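PDB 3HR6: putative surface-anchored fimbrial subunit from Corynebacterium diphtheriae, which forms the shaft of a pilus as its major pilin subunit, a chain of tandem Ig-like modules that probably serves in adhesion. Local coordinates for residues Lys174-Ala179 against Glu185-Ala190; Val207-Lys212 against Gln242-His247. All blocks are in the same frame, centred on the assembly; numbering follows the deposited sequence. Where two conformers were deposited one is given.

Contact 1 of 2, residues Lys174-Ala179 against Glu185-Ala190; sequences KIPEIA and EGFTVA
Ile175 and Phe187 meet across the interior of a beta sandwich, the Ig-like, Cna-B-type module of this pilin. Lys174 ends strand 166-174 of one sheet, Ile175 and Pro176 begin the loop that leaves it, and Phe187 belongs to segment 185-190, which runs into strand 187-192 of the facing sheet. The two backbones keep well apart, with the CA of Ile175 9.4 Å from the CA of Phe187, and it is the aromatic side chain, directed at the loop, that bridges the gap.

Its outer rim does the work. Ile175 CD1 lies 3.6 Å from Phe187 CZ and is almost as near to Phe187 CE2, meeting the ring at a slant. With CG1 beside the backbone N and anti to the carbonyl carbon (chi1 -52°), and a second turn of similar size (chi2 -58°), the longer branch of Ile175 is folded so that its terminal methyl reaches the ring. This is the close, buried part of the contact. Thr173 and Leu252 also pack on the Phe187 side chain, and Phe184 meets its ring edge-to-face, while backbone hydrogen bonding ties Phe187 to Leu236 in the neighbouring strand.

Toward the loop and the surface the fit slackens. The approach of Pro176 is looser and again oblique, with CD 4.4 Å from Phe187 CE1, and Pro176 also rests on Val112 of strand 111-112. Lys174 offers no side chain here: its CB points away from Phe187, and the exposed chain runs outward to a salt bridge between NZ and Glu251. What Lys174 contributes is its main-chain carbonyl, whose O sits near the plane of the Phe187 ring, at the edge, 4.4 Å from CZ.

Contact 2 of 2, residues Val207-Lys212 against Gln242-His247; sequences VTLGGK and QSLDQH
Leu209 reaches from the end of strand 206-209 into the angle between Leu244 and His247. Its CB points at the 242-247 segment, and with CG anti to the backbone N (chi1 -178°) the chain runs out extended before it forks. CG already meets the imidazole, 3.9 Å from His247 ND1. Of the two branches, CD1 makes the lighter contact, 4.1 Å from Leu244 CD1. CD2 touches both partners: it lies 3.6 Å from Leu244 CD1 and also sits almost centrally over one face of the His247 ring. This is a CH-pi contact, with CD2 3.8 Å from the ring centroid and 13° off the normal.

Both partners belong to the connection between helix 238-242 and strand 251-259 of the Ig-like sandwich, where a 3-10 turn places Leu244 and His247 on the same leucine; His247 N is hydrogen-bonded to Leu244 O at 3.0 Å. Leu209 in turn opens a type I' beta turn to Lys212, whose two middle positions, Gly210 and Gly211, have the positive phi values the turn requires.

The rotation of the imidazole is probably fixed from its rim: ND1 is hydrogen-bonded to Gln250 OE1, and Ser243 O lies in the ring plane at the edge. Leu244 continues inward, packing on Phe184 and on Leu236 of strand 229-236.

How the contacts relate
Contacts 1 and 2 lie in one Ig-like module, their centres about 10 Å apart, and follow in series along the chain: 174-179 and 185-190 come first, then 207-212 and 242-247. Strands 166-174 and 206-209 both flank strand 251-259 in one sheet, whereas strand 187-192 belongs to the other. The two contacts also touch. Phe187 CG packs 3.7 Å from Leu244 CD2, and Ile175 CG1 lies 3.9 Å from Leu209 CD1. Together they form one continuous apolar cluster that joins both sheets to the loops at this end of the module, away from the calcium site.

Contact 1 of 2, residues Lys174-Ala179 against Glu185-Ala190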
ATOM      1  N   LYS A 174       9.533  -1.879  -8.186  1.00 12.65           N
ATOM      2  CA  LYS A 174      10.320  -2.280  -9.321  1.00 12.37           C
ATOM      3  C   LYS A 174       9.685  -1.786 -10.597  1.00 12.05           C
ATOM      4  O   LYS A 174       8.464  -1.885 -10.736  1.00 12.93           O
ATOM      5  CB  LYS A 174      10.450  -3.799  -9.349  1.00 11.92           C
ATOM      6  CG  LYS A 174      11.385  -4.207  -8.257  1.00 14.84           C
ATOM      7  CD  LYS A 174      11.820  -5.613  -8.194  1.00 20.57           C
ATOM      8  CE  LYS A 174      12.904  -5.778  -7.084  1.00 19.95           C
ATOM      9  NZ  LYS A 174      14.284  -5.133  -7.263  1.00 20.47           N
ATOM     10  N   ILE A 175      10.511  -1.249 -11.502  1.00 11.16           N
ATOM     11  CA  ILE A 175      10.025  -0.887 -12.823  1.00 10.55           C
ATOM     12  C   ILE A 175      10.044  -2.138 -13.682  1.00  9.90           C
ATOM     13  O   ILE A 175      11.117  -2.678 -13.935  1.00 11.40           O
ATOM     14  CB  ILE A 175      10.880   0.214 -13.499  1.00 10.58           C
ATOM     15  CG1 ILE A 175      11.043   1.409 -12.568  1.00 11.75           C
ATOM     16  CG2 ILE A 175      10.266   0.587 -14.848  1.00  9.79           C
ATOM     17  CD1 ILE A 175       9.734   2.042 -12.129  1.00 12.77           C
ATOM     18  N   PRO A 176       8.864  -2.587 -14.163  1.00 11.10           N
ATOM     19  CA  PRO A 176       8.888  -3.775 -15.027  1.00 11.56           C
ATOM     20  C   PRO A 176       9.485  -3.499 -16.392  1.00 12.26           C
ATOM     21  O   PRO A 176       9.444  -2.360 -16.878  1.00 12.04           O
ATOM     22  CB  PRO A 176       7.404  -4.104 -15.171  1.00 12.82           C
ATOM     23  CG  PRO A 176       6.761  -2.763 -15.185  1.00 11.11           C
ATOM     24  CD  PRO A 176       7.509  -2.020 -14.099  1.00 10.18           C
ATOM     25  N   GLU A 177      10.029  -4.535 -17.033  1.00 11.99           N
ATOM     26  CA  GLU A 177      10.330  -4.454 -18.452  1.00 12.32           C
ATOM     27  C   GLU A 177       9.005  -4.566 -19.223  1.00 12.48           C
ATOM     28  O   GLU A 177       8.199  -5.492 -18.972  1.00 13.08           O
ATOM     29  CB  GLU A 177      11.330  -5.505 -18.930  1.00 12.63           C
ATOM     30  CG  GLU A 177      11.647  -5.401 -20.399  1.00 13.60           C
ATOM     31  CD  GLU A 177      12.691  -6.390 -20.874  1.00 14.11           C
ATOM     32  OE1 GLU A 177      13.201  -7.147 -20.035  1.00 13.62           O
ATOM     33  OE2 GLU A 177      12.988  -6.361 -22.083  1.00 15.35           O
ATOM     34  N   ILE A 178       8.784  -3.607 -20.115  1.00 12.33           N
ATOM     35  CA  ILE A 178       7.565  -3.581 -20.932  1.00 12.31           C
ATOM     36  C   ILE A 178       7.882  -3.864 -22.413  1.00 12.64           C
ATOM     37  O   ILE A 178       9.030  -3.801 -22.857  1.00 11.14           O
ATOM     38  CB  ILE A 178       6.773  -2.278 -20.757  1.00 12.27           C
ATOM     39  CG1 ILE A 178       7.533  -1.089 -21.360  1.00 12.34           C
ATOM     40  CG2 ILE A 178       6.378  -2.068 -19.247  1.00 13.56           C
ATOM     41  CD1 ILE A 178       6.760   0.250 -21.261  1.00 14.04           C
ATOM     42  N   ALA A 179       6.833  -4.186 -23.155  1.00 12.89           N
ATOM     43  CA  ALA A 179       6.917  -4.510 -24.564  1.00 14.24           C
ATOM     44  C   ALA A 179       7.781  -3.483 -25.305  1.00 16.28           C
ATOM     45  O   ALA A 179       7.619  -2.272 -25.118  1.00 15.43           O
ATOM     46  CB  ALA A 179       5.520  -4.545 -25.149  1.00 15.19           C
ATOM     47  N   GLU A 185       1.906   4.190 -19.625  1.00 16.08           N
ATOM     48  CA  GLU A 185       0.787   5.135 -19.702  1.00 16.36           C
ATOM     49  C   GLU A 185       0.918   6.178 -18.608  1.00 15.99           C
ATOM     50  O   GLU A 185       0.427   7.304 -18.753  1.00 15.57           O
ATOM     51  CB  GLU A 185      -0.552   4.459 -19.443  1.00 18.48           C
ATOM     52  CG  GLU A 185      -1.045   3.446 -20.422  1.00 21.35           C
ATOM     53  CD  GLU A 185      -2.319   2.836 -19.873  1.00 25.36           C
ATOM     54  OE1 GLU A 185      -3.219   3.589 -19.431  1.00 31.52           O
ATOM     55  OE2 GLU A 185      -2.428   1.609 -19.830  1.00 24.63           O
ATOM     56  N   GLY A 186       1.575   5.789 -17.525  1.00 15.28           N
ATOM     57  CA  GLY A 186       1.723   6.638 -16.356  1.00 14.43           C
ATOM     58  C   GLY A 186       2.304   5.771 -15.281  1.00 13.29           C
ATOM     59  O   GLY A 186       2.519   4.590 -15.504  1.00 13.30           O
ATOM     60  N   PHE A 187       2.559   6.338 -14.109  1.00 13.14           N
ATOM     61  CA  PHE A 187       3.171   5.562 -13.048  1.00 12.64           C
ATOM     62  C   PHE A 187       2.904   6.284 -11.747  1.00 11.78           C
ATOM     63  O   PHE A 187       3.444   7.362 -11.508  1.00 13.18           O
ATOM     64  CB  PHE A 187       4.671   5.351 -13.294  1.00 12.16           C
ATOM     65  CG  PHE A 187       5.202   4.057 -12.723  1.00 12.50           C
ATOM     66  CD1 PHE A 187       5.083   2.880 -13.423  1.00  9.72           C
ATOM     67  CD2 PHE A 187       5.795   4.016 -11.494  1.00 13.56           C
ATOM     68  CE1 PHE A 187       5.578   1.708 -12.934  1.00 13.02           C
ATOM     69  CE2 PHE A 187       6.259   2.798 -10.977  1.00 13.63           C
ATOM     70  CZ  PHE A 187       6.148   1.675 -11.693  1.00 12.26           C
ATOM     71  N   THR A 188       1.971   5.741 -10.986  1.00 10.94           N
ATOM     72  CA  THR A 188       1.557   6.369  -9.752  1.00 11.60           C
ATOM     73  C   THR A 188       1.838   5.441  -8.570  1.00 11.29           C
ATOM     74  O   THR A 188       1.562   4.256  -8.643  1.00 14.52           O
ATOM     75  CB  THR A 188       0.061   6.702  -9.805  1.00 10.91           C
ATOM     76  OG1 THR A 188      -0.174   7.677 -10.826  1.00  9.39           O
ATOM     77  CG2 THR A 188      -0.438   7.273  -8.463  1.00 11.98           C
ATOM     78  N   VAL A 189       2.419   5.960  -7.500  1.00 11.89           N
ATOM     79  CA  VAL A 189       2.560   5.219  -6.246  1.00 11.64           C
ATOM     80  C   VAL A 189       1.718   5.994  -5.241  1.00 11.59           C
ATOM     81  O   VAL A 189       1.955   7.170  -5.034  1.00 11.51           O
ATOM     82  CB  VAL A 189       4.005   5.068  -5.771  1.00 11.28           C
ATOM     83  CG1 VAL A 189       4.052   4.338  -4.350  1.00 13.61           C
ATOM     84  CG2 VAL A 189       4.842   4.315  -6.824  1.00 11.70           C
ATOM     85  N   ALA A 190       0.692   5.331  -4.662  1.00 11.36           N
ATOM     86  CA  ALA A 190      -0.196   5.980  -3.710  1.00 12.50           C
ATOM     87  C   ALA A 190      -0.237   5.216  -2.430  1.00 11.91           C
ATOM     88  O   ALA A 190      -0.101   3.993  -2.407  1.00 13.16           O
ATOM     89  CB  ALA A 190      -1.636   6.083  -4.246  1.00 11.37           C
TER

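Contact 2 of 2, residues Val207-Lys212 against Gln242-His247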
ATOM      1  N   VAL A 207      11.796  10.973  -3.525  1.00  9.68           N
ATOM      2  CA  VAL A 207      11.543  10.082  -4.623  1.00 10.27           C
ATOM      3  C   VAL A 207      12.856   9.924  -5.366  1.00  9.07           C
ATOM      4  O   VAL A 207      13.504  10.925  -5.800  1.00 10.29           O
ATOM      5  CB  VAL A 207      10.458  10.597  -5.578  1.00 10.97           C
ATOM      6  CG1 VAL A 207      10.181   9.579  -6.683  1.00 12.34           C
ATOM      7  CG2 VAL A 207       9.163  10.972  -4.864  1.00 12.11           C
ATOM      8  N   THR A 208      13.249   8.660  -5.528  1.00 10.35           N
ATOM      9  CA  THR A 208      14.435   8.329  -6.296  1.00 10.17           C
ATOM     10  C   THR A 208      14.120   7.214  -7.301  1.00 10.27           C
ATOM     11  O   THR A 208      13.264   6.370  -7.059  1.00  9.78           O
ATOM     12  CB  THR A 208      15.580   7.860  -5.394  1.00 10.35           C
ATOM     13  OG1 THR A 208      15.245   6.617  -4.781  1.00 10.57           O
ATOM     14  CG2 THR A 208      15.855   8.877  -4.274  1.00 12.83           C
ATOM     15  N   LEU A 209      14.789   7.245  -8.435  1.00 10.33           N
ATOM     16  CA  LEU A 209      14.719   6.191  -9.448  1.00 10.51           C
ATOM     17  C   LEU A 209      16.132   5.688  -9.692  1.00 11.31           C
ATOM     18  O   LEU A 209      16.981   6.441 -10.106  1.00  9.84           O
ATOM     19  CB  LEU A 209      14.135   6.736 -10.745  1.00 11.15           C
ATOM     20  CG  LEU A 209      13.938   5.773 -11.923  1.00 10.80           C
ATOM     21  CD1 LEU A 209      13.050   4.586 -11.505  1.00 13.04           C
ATOM     22  CD2 LEU A 209      13.382   6.478 -13.126  1.00 12.38           C
ATOM     23  N   GLY A 210      16.390   4.414  -9.413  1.00 12.54           N
ATOM     24  CA  GLY A 210      17.743   3.882  -9.644  1.00 12.96           C
ATOM     25  C   GLY A 210      18.743   4.573  -8.726  1.00 14.51           C
ATOM     26  O   GLY A 210      19.922   4.731  -9.094  1.00 14.76           O
ATOM     27  N   GLY A 211      18.260   4.956  -7.547  1.00 15.19           N
ATOM     28  CA  GLY A 211      19.005   5.695  -6.557  1.00 15.92           C
ATOM     29  C   GLY A 211      19.327   7.134  -6.958  1.00 16.19           C
ATOM     30  O   GLY A 211      20.054   7.800  -6.247  1.00 17.62           O
ATOM     31  N   LYS A 212      18.751   7.620  -8.051  1.00 16.22           N
ATOM     32  CA  LYS A 212      18.946   9.001  -8.483  1.00 16.89           C
ATOM     33  C   LYS A 212      17.698   9.856  -8.222  1.00 17.47           C
ATOM     34  O   LYS A 212      16.576   9.408  -8.382  1.00 14.90           O
ATOM     35  CB  LYS A 212      19.272   9.067  -9.965  1.00 17.08           C
ATOM     36  CG  LYS A 212      20.650   8.511 -10.381  1.00 18.71           C
ATOM     37  CD  LYS A 212      20.756   8.535 -11.885  1.00 22.30           C
ATOM     38  CE  LYS A 212      21.970   7.800 -12.445  1.00 23.26           C
ATOM     39  NZ  LYS A 212      21.943   7.885 -13.938  1.00 23.29           N
ATOM     40  N   GLN A 242       8.279   9.137 -20.021  1.00 17.82           N
ATOM     41  CA  GLN A 242       8.628   8.752 -21.404  0.50 17.99           C
ATOM     42  C   GLN A 242       9.867   7.863 -21.468  1.00 17.35           C
ATOM     43  O   GLN A 242       9.957   6.997 -22.333  1.00 17.84           O
ATOM     44  CB  GLN A 242       8.860   9.987 -22.297  0.50 18.56           C
ATOM     45  CG  GLN A 242       7.671  10.391 -23.172  0.50 19.92           C
ATOM     46  CD  GLN A 242       7.491   9.505 -24.394  0.50 20.49           C
ATOM     47  OE1 GLN A 242       6.492   8.804 -24.508  0.50 22.80           O
ATOM     48  NE2 GLN A 242       8.456   9.538 -25.314  0.50 22.00           N
ATOM     49  N   SER A 243      10.824   8.092 -20.567  1.00 15.41           N
ATOM     50  CA  SER A 243      12.046   7.290 -20.544  1.00 15.26           C
ATOM     51  C   SER A 243      12.052   6.190 -19.494  1.00 14.53           C
ATOM     52  O   SER A 243      13.062   5.530 -19.304  1.00 14.22           O
ATOM     53  CB  SER A 243      13.282   8.169 -20.394  1.00 13.80           C
ATOM     54  OG  SER A 243      13.320   8.810 -19.140  1.00 15.68           O
ATOM     55  N   LEU A 244      10.928   5.987 -18.814  1.00 14.95           N
ATOM     56  CA  LEU A 244      10.864   5.007 -17.730  1.00 15.22           C
ATOM     57  C   LEU A 244      11.065   3.584 -18.234  1.00 15.81           C
ATOM     58  O   LEU A 244      11.583   2.731 -17.509  1.00 15.00           O
ATOM     59  CB  LEU A 244       9.545   5.153 -16.955  1.00 15.23           C
ATOM     60  CG  LEU A 244       9.446   4.441 -15.618  1.00 15.77           C
ATOM     61  CD1 LEU A 244      10.406   5.066 -14.630  1.00 13.60           C
ATOM     62  CD2 LEU A 244       7.983   4.466 -15.139  1.00 13.31           C
ATOM     63  N   ASP A 245      10.676   3.326 -19.476  1.00 16.74           N
ATOM     64  CA  ASP A 245      10.980   2.057 -20.119  1.00 18.39           C
ATOM     65  C   ASP A 245      12.472   1.766 -20.272  1.00 19.06           C
ATOM     66  O   ASP A 245      12.838   0.647 -20.643  1.00 21.63           O
ATOM     67  CB  ASP A 245      10.300   1.942 -21.485  1.00 18.42           C
ATOM     68  CG  ASP A 245      10.674   3.063 -22.419  1.00 18.60           C
ATOM     69  OD1 ASP A 245      10.601   4.220 -21.988  1.00 16.87           O
ATOM     70  OD2 ASP A 245      11.020   2.787 -23.575  1.00 22.80           O
ATOM     71  N   GLN A 246      13.336   2.758 -20.042  1.00 17.89           N
ATOM     72  CA  GLN A 246      14.772   2.524 -20.052  1.00 17.42           C
ATOM     73  C   GLN A 246      15.345   2.207 -18.667  1.00 16.31           C
ATOM     74  O   GLN A 246      16.550   2.020 -18.531  1.00 16.30           O
ATOM     75  CB  GLN A 246      15.486   3.722 -20.676  1.00 18.23           C
ATOM     76  CG  GLN A 246      14.980   3.966 -22.096  1.00 20.59           C
ATOM     77  CD  GLN A 246      15.511   5.231 -22.763  1.00 25.45           C
ATOM     78  OE1 GLN A 246      15.754   6.256 -22.119  1.00 28.47           O
ATOM     79  NE2 GLN A 246      15.678   5.162 -24.087  1.00 27.34           N
ATOM     80  N   HIS A 247      14.485   2.143 -17.655  1.00 14.20           N
ATOM     81  CA  HIS A 247      14.918   1.899 -16.285  1.00 13.62           C
ATOM     82  C   HIS A 247      14.366   0.577 -15.822  1.00 13.03           C
ATOM     83  O   HIS A 247      14.142   0.385 -14.666  1.00 12.74           O
ATOM     84  CB  HIS A 247      14.468   3.034 -15.345  1.00 14.06           C
ATOM     85  CG  HIS A 247      15.130   4.342 -15.659  1.00 12.88           C
ATOM     86  ND1 HIS A 247      16.194   4.852 -14.938  1.00 13.59           N
ATOM     87  CD2 HIS A 247      14.889   5.231 -16.646  1.00 13.56           C
ATOM     88  CE1 HIS A 247      16.576   6.000 -15.477  1.00 14.59           C
ATOM     89  NE2 HIS A 247      15.810   6.247 -16.523  1.00 13.05           N
TER